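PDB 1YZY: 3-oxo-tetronate kinase, which catalyses the ATP-dependent phosphorylation of 3-oxo-tetronate (3-dehydroerythronate) to 3-oxo-tetronate 4-phosphate. Local coordinates for residues Leu2-Ala12 with Asp42-Arg51; Cys74-Cys82 with Phe214-Gly224. One frame throughout, in Å; residues are numbered along the deposited sequence.

Contact 1: Leu2-Ala12 with Asp42-Arg51; sequences LGVIADDFTGA and DAIVISLKSR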
# COMPACT_ATOMS: atom_id res chain seq x y z
N LEU A 2 4.46 9.69 -13.36
CA LEU A 2 5.28 8.92 -12.37
C LEU A 2 4.82 7.48 -12.23
O LEU A 2 3.68 7.23 -11.82
CB LEU A 2 5.26 9.59 -10.99
CG LEU A 2 6.04 8.89 -9.85
CD1 LEU A 2 7.55 8.99 -10.06
CD2 LEU A 2 5.68 9.51 -8.52
N GLY A 3 5.70 6.54 -12.54
CA GLY A 3 5.37 5.14 -12.42
C GLY A 3 6.11 4.48 -11.28
O GLY A 3 7.33 4.43 -11.28
N VAL A 4 5.37 3.98 -10.29
CA VAL A 4 5.99 3.32 -9.16
C VAL A 4 5.85 1.81 -9.31
O VAL A 4 4.80 1.32 -9.70
CB VAL A 4 5.32 3.75 -7.84
CG1 VAL A 4 6.00 3.07 -6.65
CG2 VAL A 4 5.34 5.28 -7.71
N ILE A 5 6.94 1.09 -9.05
CA ILE A 5 6.95 -0.36 -9.12
C ILE A 5 7.28 -0.85 -7.73
O ILE A 5 8.44 -0.83 -7.32
CB ILE A 5 8.00 -0.87 -10.10
CG1 ILE A 5 7.68 -0.36 -11.51
CG2 ILE A 5 8.03 -2.40 -10.09
CD1 ILE A 5 8.73 -0.69 -12.53
N ALA A 6 6.26 -1.27 -6.99
CA ALA A 6 6.44 -1.74 -5.62
C ALA A 6 6.61 -3.26 -5.49
O ALA A 6 5.91 -4.02 -6.15
CB ALA A 6 5.30 -1.26 -4.78
N ASP A 7 7.51 -3.67 -4.60
CA ASP A 7 7.82 -5.08 -4.37
C ASP A 7 6.94 -5.83 -3.37
O ASP A 7 7.26 -6.95 -2.94
CB ASP A 7 9.32 -5.25 -4.02
CG ASP A 7 9.65 -4.88 -2.58
OD1 ASP A 7 8.98 -4.01 -1.97
OD2 ASP A 7 10.60 -5.48 -2.04
N ASP A 8 5.88 -5.18 -2.91
CA ASP A 8 4.92 -5.81 -2.00
C ASP A 8 3.65 -4.98 -1.91
O ASP A 8 3.63 -3.81 -2.30
CB ASP A 8 5.54 -6.12 -0.62
CG ASP A 8 5.48 -4.95 0.34
OD1 ASP A 8 5.56 -3.79 -0.13
OD2 ASP A 8 5.37 -5.20 1.56
N PHE A 9 2.58 -5.58 -1.38
CA PHE A 9 1.30 -4.91 -1.27
C PHE A 9 1.25 -3.78 -0.24
O PHE A 9 0.80 -2.68 -0.55
CB PHE A 9 0.18 -5.92 -0.99
CG PHE A 9 -1.18 -5.33 -1.05
CD1 PHE A 9 -1.72 -4.92 -2.27
CD2 PHE A 9 -1.91 -5.11 0.11
CE1 PHE A 9 -2.95 -4.29 -2.33
CE2 PHE A 9 -3.15 -4.49 0.06
CZ PHE A 9 -3.67 -4.08 -1.16
N THR A 10 1.66 -4.07 0.99
CA THR A 10 1.66 -3.08 2.06
C THR A 10 2.47 -1.82 1.65
O THR A 10 2.06 -0.68 1.92
CB THR A 10 2.27 -3.67 3.35
OG1 THR A 10 1.77 -4.99 3.55
CG2 THR A 10 1.89 -2.82 4.54
N GLY A 11 3.63 -2.05 1.04
CA GLY A 11 4.46 -0.96 0.59
C GLY A 11 3.81 -0.18 -0.53
O GLY A 11 3.92 1.04 -0.58
N ALA A 12 3.16 -0.89 -1.46
CA ALA A 12 2.48 -0.21 -2.57
C ALA A 12 1.36 0.68 -2.04
O ALA A 12 1.21 1.81 -2.50
CB ALA A 12 1.93 -1.23 -3.56
N ASP A 42 -1.60 11.44 -12.08
CA ASP A 42 -0.24 11.92 -11.87
C ASP A 42 0.74 10.80 -11.56
O ASP A 42 1.92 10.90 -11.87
CB ASP A 42 -0.20 12.93 -10.72
CG ASP A 42 -1.06 14.14 -10.96
OD1 ASP A 42 -1.12 14.63 -12.11
OD2 ASP A 42 -1.67 14.62 -9.98
N ALA A 43 0.24 9.76 -10.89
CA ALA A 43 1.07 8.62 -10.51
C ALA A 43 0.33 7.28 -10.57
O ALA A 43 -0.86 7.20 -10.26
CB ALA A 43 1.64 8.84 -9.10
N ILE A 44 1.03 6.24 -11.00
CA ILE A 44 0.45 4.91 -11.05
C ILE A 44 1.41 3.99 -10.33
O ILE A 44 2.59 3.95 -10.65
CB ILE A 44 0.27 4.40 -12.49
CG1 ILE A 44 -0.59 5.37 -13.31
CG2 ILE A 44 -0.39 3.02 -12.47
CD1 ILE A 44 -0.63 5.05 -14.79
N VAL A 45 0.91 3.30 -9.31
CA VAL A 45 1.70 2.36 -8.53
C VAL A 45 1.29 0.92 -8.86
O VAL A 45 0.12 0.57 -8.79
CB VAL A 45 1.45 2.57 -7.01
CG1 VAL A 45 2.34 1.63 -6.21
CG2 VAL A 45 1.71 4.01 -6.61
N ILE A 46 2.25 0.08 -9.25
CA ILE A 46 1.95 -1.33 -9.53
C ILE A 46 2.49 -2.19 -8.39
O ILE A 46 3.68 -2.19 -8.11
CB ILE A 46 2.52 -1.81 -10.90
CG1 ILE A 46 1.78 -1.12 -12.04
CG2 ILE A 46 2.36 -3.33 -11.04
CD1 ILE A 46 2.24 -1.55 -13.40
N SER A 47 1.57 -2.86 -7.71
CA SER A 47 1.87 -3.74 -6.58
C SER A 47 2.24 -5.15 -7.04
O SER A 47 1.47 -5.79 -7.77
CB SER A 47 0.66 -3.77 -5.64
OG SER A 47 0.45 -5.05 -5.06
N LEU A 48 3.42 -5.61 -6.64
CA LEU A 48 3.89 -6.95 -6.99
C LEU A 48 4.13 -7.79 -5.74
O LEU A 48 3.82 -7.36 -4.62
CB LEU A 48 5.19 -6.86 -7.80
CG LEU A 48 5.23 -6.10 -9.13
CD1 LEU A 48 6.68 -5.92 -9.57
CD2 LEU A 48 4.44 -6.83 -10.21
N LYS A 49 4.61 -9.01 -5.94
CA LYS A 49 4.93 -9.93 -4.84
C LYS A 49 6.39 -10.34 -5.10
O LYS A 49 6.74 -11.52 -5.01
CB LYS A 49 4.03 -11.17 -4.89
CG LYS A 49 2.53 -10.93 -4.71
CD LYS A 49 1.74 -12.23 -4.94
CE LYS A 49 0.23 -12.01 -5.02
NZ LYS A 49 -0.42 -11.77 -3.69
N SER A 50 7.23 -9.34 -5.35
CA SER A 50 8.62 -9.57 -5.69
C SER A 50 9.65 -9.18 -4.62
O SER A 50 10.74 -8.75 -4.98
CB SER A 50 8.95 -8.78 -6.94
OG SER A 50 8.55 -7.43 -6.79
N ARG A 51 9.35 -9.37 -3.34
CA ARG A 51 10.36 -9.04 -2.33
C ARG A 51 11.37 -10.19 -2.13
O ARG A 51 12.57 -9.94 -1.93
CB ARG A 51 9.70 -8.67 -1.00
CG ARG A 51 10.70 -8.23 0.08
CD ARG A 51 10.04 -8.20 1.49
NE ARG A 51 9.07 -7.15 1.78
CZ ARG A 51 9.13 -5.90 1.31
NH1 ARG A 51 10.14 -5.52 0.52
NH2 ARG A 51 8.17 -5.04 1.60

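Contact 2: Cys74-Cys82 with Phe214-Gly224; sequences CTQFYFKYC and FKLVTGGSGLG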
# COMPACT_ATOMS: atom_id res chain seq x y z
N CYS A 74 3.68 6.96 -18.17
CA CYS A 74 4.73 7.32 -17.24
C CYS A 74 6.10 7.67 -17.83
O CYS A 74 6.60 6.96 -18.71
CB CYS A 74 4.86 6.16 -16.26
SG CYS A 74 3.37 5.84 -15.27
N THR A 75 6.70 8.77 -17.35
CA THR A 75 8.01 9.19 -17.85
C THR A 75 9.12 9.11 -16.80
O THR A 75 10.30 9.19 -17.13
CB THR A 75 7.99 10.61 -18.50
OG1 THR A 75 7.60 11.61 -17.54
CG2 THR A 75 7.03 10.64 -19.67
N GLN A 76 8.73 8.94 -15.53
CA GLN A 76 9.71 8.83 -14.46
C GLN A 76 9.36 7.59 -13.65
O GLN A 76 8.21 7.38 -13.32
CB GLN A 76 9.69 10.08 -13.57
CG GLN A 76 10.72 10.01 -12.44
CD GLN A 76 10.91 11.32 -11.72
OE1 GLN A 76 9.98 12.11 -11.55
NE2 GLN A 76 12.14 11.56 -11.27
N PHE A 77 10.37 6.80 -13.30
CA PHE A 77 10.12 5.56 -12.57
C PHE A 77 10.70 5.50 -11.18
O PHE A 77 11.77 6.05 -10.91
CB PHE A 77 10.56 4.38 -13.42
CG PHE A 77 9.98 4.42 -14.80
CD1 PHE A 77 8.75 3.82 -15.06
CD2 PHE A 77 10.60 5.16 -15.81
CE1 PHE A 77 8.13 3.96 -16.30
CE2 PHE A 77 9.99 5.31 -17.05
CZ PHE A 77 8.76 4.71 -17.30
N TYR A 78 10.00 4.79 -10.30
CA TYR A 78 10.38 4.65 -8.92
C TYR A 78 10.25 3.21 -8.46
O TYR A 78 9.15 2.67 -8.40
CB TYR A 78 9.45 5.53 -8.08
CG TYR A 78 9.88 5.75 -6.64
CD1 TYR A 78 10.33 7.00 -6.22
CD2 TYR A 78 9.81 4.72 -5.71
CE1 TYR A 78 10.72 7.22 -4.90
CE2 TYR A 78 10.20 4.93 -4.37
CZ TYR A 78 10.65 6.19 -3.98
OH TYR A 78 11.04 6.42 -2.68
N PHE A 79 11.38 2.58 -8.14
CA PHE A 79 11.41 1.21 -7.65
C PHE A 79 11.30 1.29 -6.13
O PHE A 79 12.25 1.66 -5.46
CB PHE A 79 12.72 0.52 -8.07
CG PHE A 79 12.90 -0.87 -7.50
CD1 PHE A 79 11.80 -1.64 -7.12
CD2 PHE A 79 14.17 -1.38 -7.32
CE1 PHE A 79 11.97 -2.89 -6.56
CE2 PHE A 79 14.35 -2.64 -6.76
CZ PHE A 79 13.25 -3.40 -6.38
N LYS A 80 10.14 0.94 -5.60
CA LYS A 80 9.86 0.99 -4.18
C LYS A 80 10.03 -0.33 -3.43
O LYS A 80 9.38 -1.32 -3.75
CB LYS A 80 8.44 1.54 -3.97
CG LYS A 80 7.77 1.17 -2.65
CD LYS A 80 8.08 2.15 -1.57
CE LYS A 80 7.34 1.81 -0.30
NZ LYS A 80 7.84 0.57 0.36
N TYR A 81 10.88 -0.31 -2.41
CA TYR A 81 11.14 -1.47 -1.58
C TYR A 81 10.93 -1.13 -0.09
O TYR A 81 10.48 -0.04 0.24
CB TYR A 81 12.53 -2.05 -1.85
CG TYR A 81 13.62 -1.02 -2.01
CD1 TYR A 81 14.09 -0.30 -0.91
CD2 TYR A 81 14.20 -0.78 -3.25
CE1 TYR A 81 15.11 0.64 -1.04
CE2 TYR A 81 15.22 0.16 -3.39
CZ TYR A 81 15.67 0.86 -2.28
OH TYR A 81 16.70 1.77 -2.41
N CYS A 82 11.23 -2.07 0.80
CA CYS A 82 11.02 -1.82 2.22
C CYS A 82 12.03 -0.84 2.83
O CYS A 82 13.17 -0.74 2.35
CB CYS A 82 11.02 -3.14 2.99
SG CYS A 82 10.30 -3.08 4.66
N PHE A 214 15.99 12.58 -12.75
CA PHE A 214 16.41 11.19 -12.84
C PHE A 214 15.30 10.37 -13.51
O PHE A 214 14.13 10.51 -13.18
CB PHE A 214 16.65 10.62 -11.44
CG PHE A 214 18.06 10.81 -10.93
CD1 PHE A 214 18.69 12.04 -11.02
CD2 PHE A 214 18.72 9.75 -10.31
CE1 PHE A 214 19.97 12.22 -10.50
CE2 PHE A 214 20.00 9.92 -9.78
CZ PHE A 214 20.62 11.16 -9.88
N LYS A 215 15.69 9.53 -14.47
CA LYS A 215 14.75 8.67 -15.19
C LYS A 215 14.27 7.59 -14.23
O LYS A 215 13.16 7.06 -14.37
CB LYS A 215 15.47 8.01 -16.36
CG LYS A 215 14.64 7.80 -17.59
CD LYS A 215 14.51 9.09 -18.37
CE LYS A 215 13.66 8.89 -19.63
NZ LYS A 215 12.24 8.51 -19.34
N LEU A 216 15.13 7.24 -13.27
CA LEU A 216 14.86 6.22 -12.26
C LEU A 216 15.42 6.52 -10.86
O LEU A 216 16.56 6.98 -10.72
CB LEU A 216 15.42 4.87 -12.72
CG LEU A 216 15.39 3.75 -11.68
CD1 LEU A 216 13.95 3.31 -11.42
CD2 LEU A 216 16.23 2.57 -12.15
N VAL A 217 14.62 6.28 -9.84
CA VAL A 217 15.05 6.46 -8.46
C VAL A 217 14.53 5.26 -7.66
O VAL A 217 13.58 4.60 -8.08
CB VAL A 217 14.53 7.79 -7.84
CG1 VAL A 217 14.95 8.99 -8.69
CG2 VAL A 217 13.04 7.77 -7.67
N THR A 218 15.17 4.95 -6.54
CA THR A 218 14.77 3.83 -5.70
C THR A 218 14.70 4.24 -4.22
O THR A 218 15.30 5.23 -3.81
CB THR A 218 15.71 2.59 -5.85
OG1 THR A 218 16.85 2.71 -4.99
CG2 THR A 218 16.20 2.44 -7.29
N GLY A 219 13.90 3.52 -3.44
CA GLY A 219 13.80 3.82 -2.03
C GLY A 219 12.52 3.33 -1.38
O GLY A 219 11.82 2.49 -1.93
N GLY A 220 12.28 3.78 -0.15
CA GLY A 220 11.07 3.41 0.56
C GLY A 220 9.99 4.42 0.22
O GLY A 220 9.87 4.84 -0.94
N SER A 221 9.18 4.81 1.20
CA SER A 221 8.13 5.79 0.94
C SER A 221 8.60 7.22 1.17
O SER A 221 8.03 8.16 0.62
CB SER A 221 6.92 5.51 1.83
OG SER A 221 6.37 4.24 1.56
N GLY A 222 9.61 7.39 2.03
CA GLY A 222 10.14 8.70 2.34
C GLY A 222 10.46 9.60 1.16
O GLY A 222 9.99 10.73 1.11
N LEU A 223 11.27 9.13 0.23
CA LEU A 223 11.63 9.94 -0.93
C LEU A 223 10.44 10.20 -1.83
O LEU A 223 10.28 11.32 -2.35
CB LEU A 223 12.75 9.29 -1.74
CG LEU A 223 13.11 9.99 -3.05
CD1 LEU A 223 13.63 11.40 -2.77
CD2 LEU A 223 14.14 9.19 -3.81
N GLY A 224 9.67 9.15 -2.08
CA GLY A 224 8.51 9.26 -2.95
C GLY A 224 7.56 10.34 -2.48
O GLY A 224 6.97 11.03 -3.31

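Contact 1: Leu2-Ala12 with Asp42-Arg51
Strands 3-6 and 43-47 pair in parallel within the sugar-binding N-terminal domain, and where they end, Asp7 and Asp8 join Arg51 in a salt-bridge network. The strand axes approach to 4.7 Å at an angle of 17°, and Gly3, Val4, Ile5 and Ala6 pair in order with Ile44, Val45, Ile46 and Ser47. The backbone bonds zigzag as parallel pairing requires: Val4 N gives to Ile44 O and Val4 O accepts from Ile46 N, with the series running on to Leu48 N and Ala6 O. Val4 and Val45 point the same way side by side, Val4 CB lying 3.8 Å from Val45 CG2. Helix 9-20 packs on this face, bringing Ala12 CB to 3.5 Å from Ser47 CB. On the other face, Ile5 CG2 meets Leu48 CD1, and helix 55-71 covers Ile44 and Ile46. Beyond the strands, the side chain of Arg51 leaves the backbone extended, then bends at chi3 (-72°), which carries its guanidinium back to the two aspartates. Each aspartate takes a different terminal nitrogen: Asp7 OD2 lies 2.6 Å from Arg51 NH1, its carboxylate turned 75° from the guanidinium plane, while Asp8 OD2 lies 2.8 Å from Arg51 NH2. Asp8 is also the N-cap residue of helix 9-20: its OD1 accepts the capping bond from Gly11 N (2.8 Å), which comes from above the carboxylate plane.

Contact 2: Cys74-Cys82 with Phe214-Gly224
Phe77 N and Lys215 O begin the backbone pairing of strands 77-80 and 216-219, which run parallel with their axes 21° apart. Five backbone bonds alternate in direction from there to Tyr81 N and Gly219 O; the longest joins Gly219 N to Phe79 O at 3.2 Å. Before the strands, two side chains satisfy loop carbonyls: Gln76 NE2 gives to Phe214 O at 3.0 Å, in the plane of that carbonyl, and Lys215 NZ, brought round by bends at chi2 and chi4, gives to Thr75 O. Tyr78, within strand 77-80, has its CG opposite the backbone N (chi1 -168°) and sends its ring to the turn after strand 216-219, where Tyr78 OH donates to Gly220 O at 2.6 Å from above the carbonyl plane. The same hydroxyl accepts a weak bond from Gly224 N (3.1 Å) in helix 221-232. Gly219 O lies over one face of the Tyr81 ring, whose hydroxyl donates to Thr218 OG1 at 2.8 Å; Thr218 OG1 in turn is hydrogen-bonded to Val110 O, so it both accepts and donates. Lys80 NZ gives to Tyr81 O at 2.7 Å, while Ser221 OG is hydrogen-bonded to Asp14 OD2 of helix 9-20. With phi at 158° and psi extended, Gly219 leaves no room for a CB beside the carbonyl oxygen of Thr218. The whole is a parallel strand pair leading through a glycine-containing turn into helix 221-232 of the sugar-binding N-terminal domain.

How the contacts relate
Contacts 1 and 2 are consecutive parts of one parallel arrangement, their centres 10 Å apart, with strands 3-6 and 77-80 as the adjoining members. Strand 3-6 therefore bonds on both sides: Gly3 N probably donates to Gln76 O and Ile5 N to Tyr78 O, each at 2.8 Å, while Leu2, Val4 and Ala6 bond to residues 42-48. Across the strand ends, Asp7 OD1 packs 3.4 Å from Tyr81 CA, and Arg51 touches Cys82. Helix 9-20 spans both contacts, Ala12 meeting Val45 and Ile15 meeting Tyr78 and Lys80. Contact 1 is nearer the likely nucleotide site: the Phe9 side chain lies about 9 Å from Gly355, assigned to ATP by similarity. Contact 2 lies away from the annotated sites.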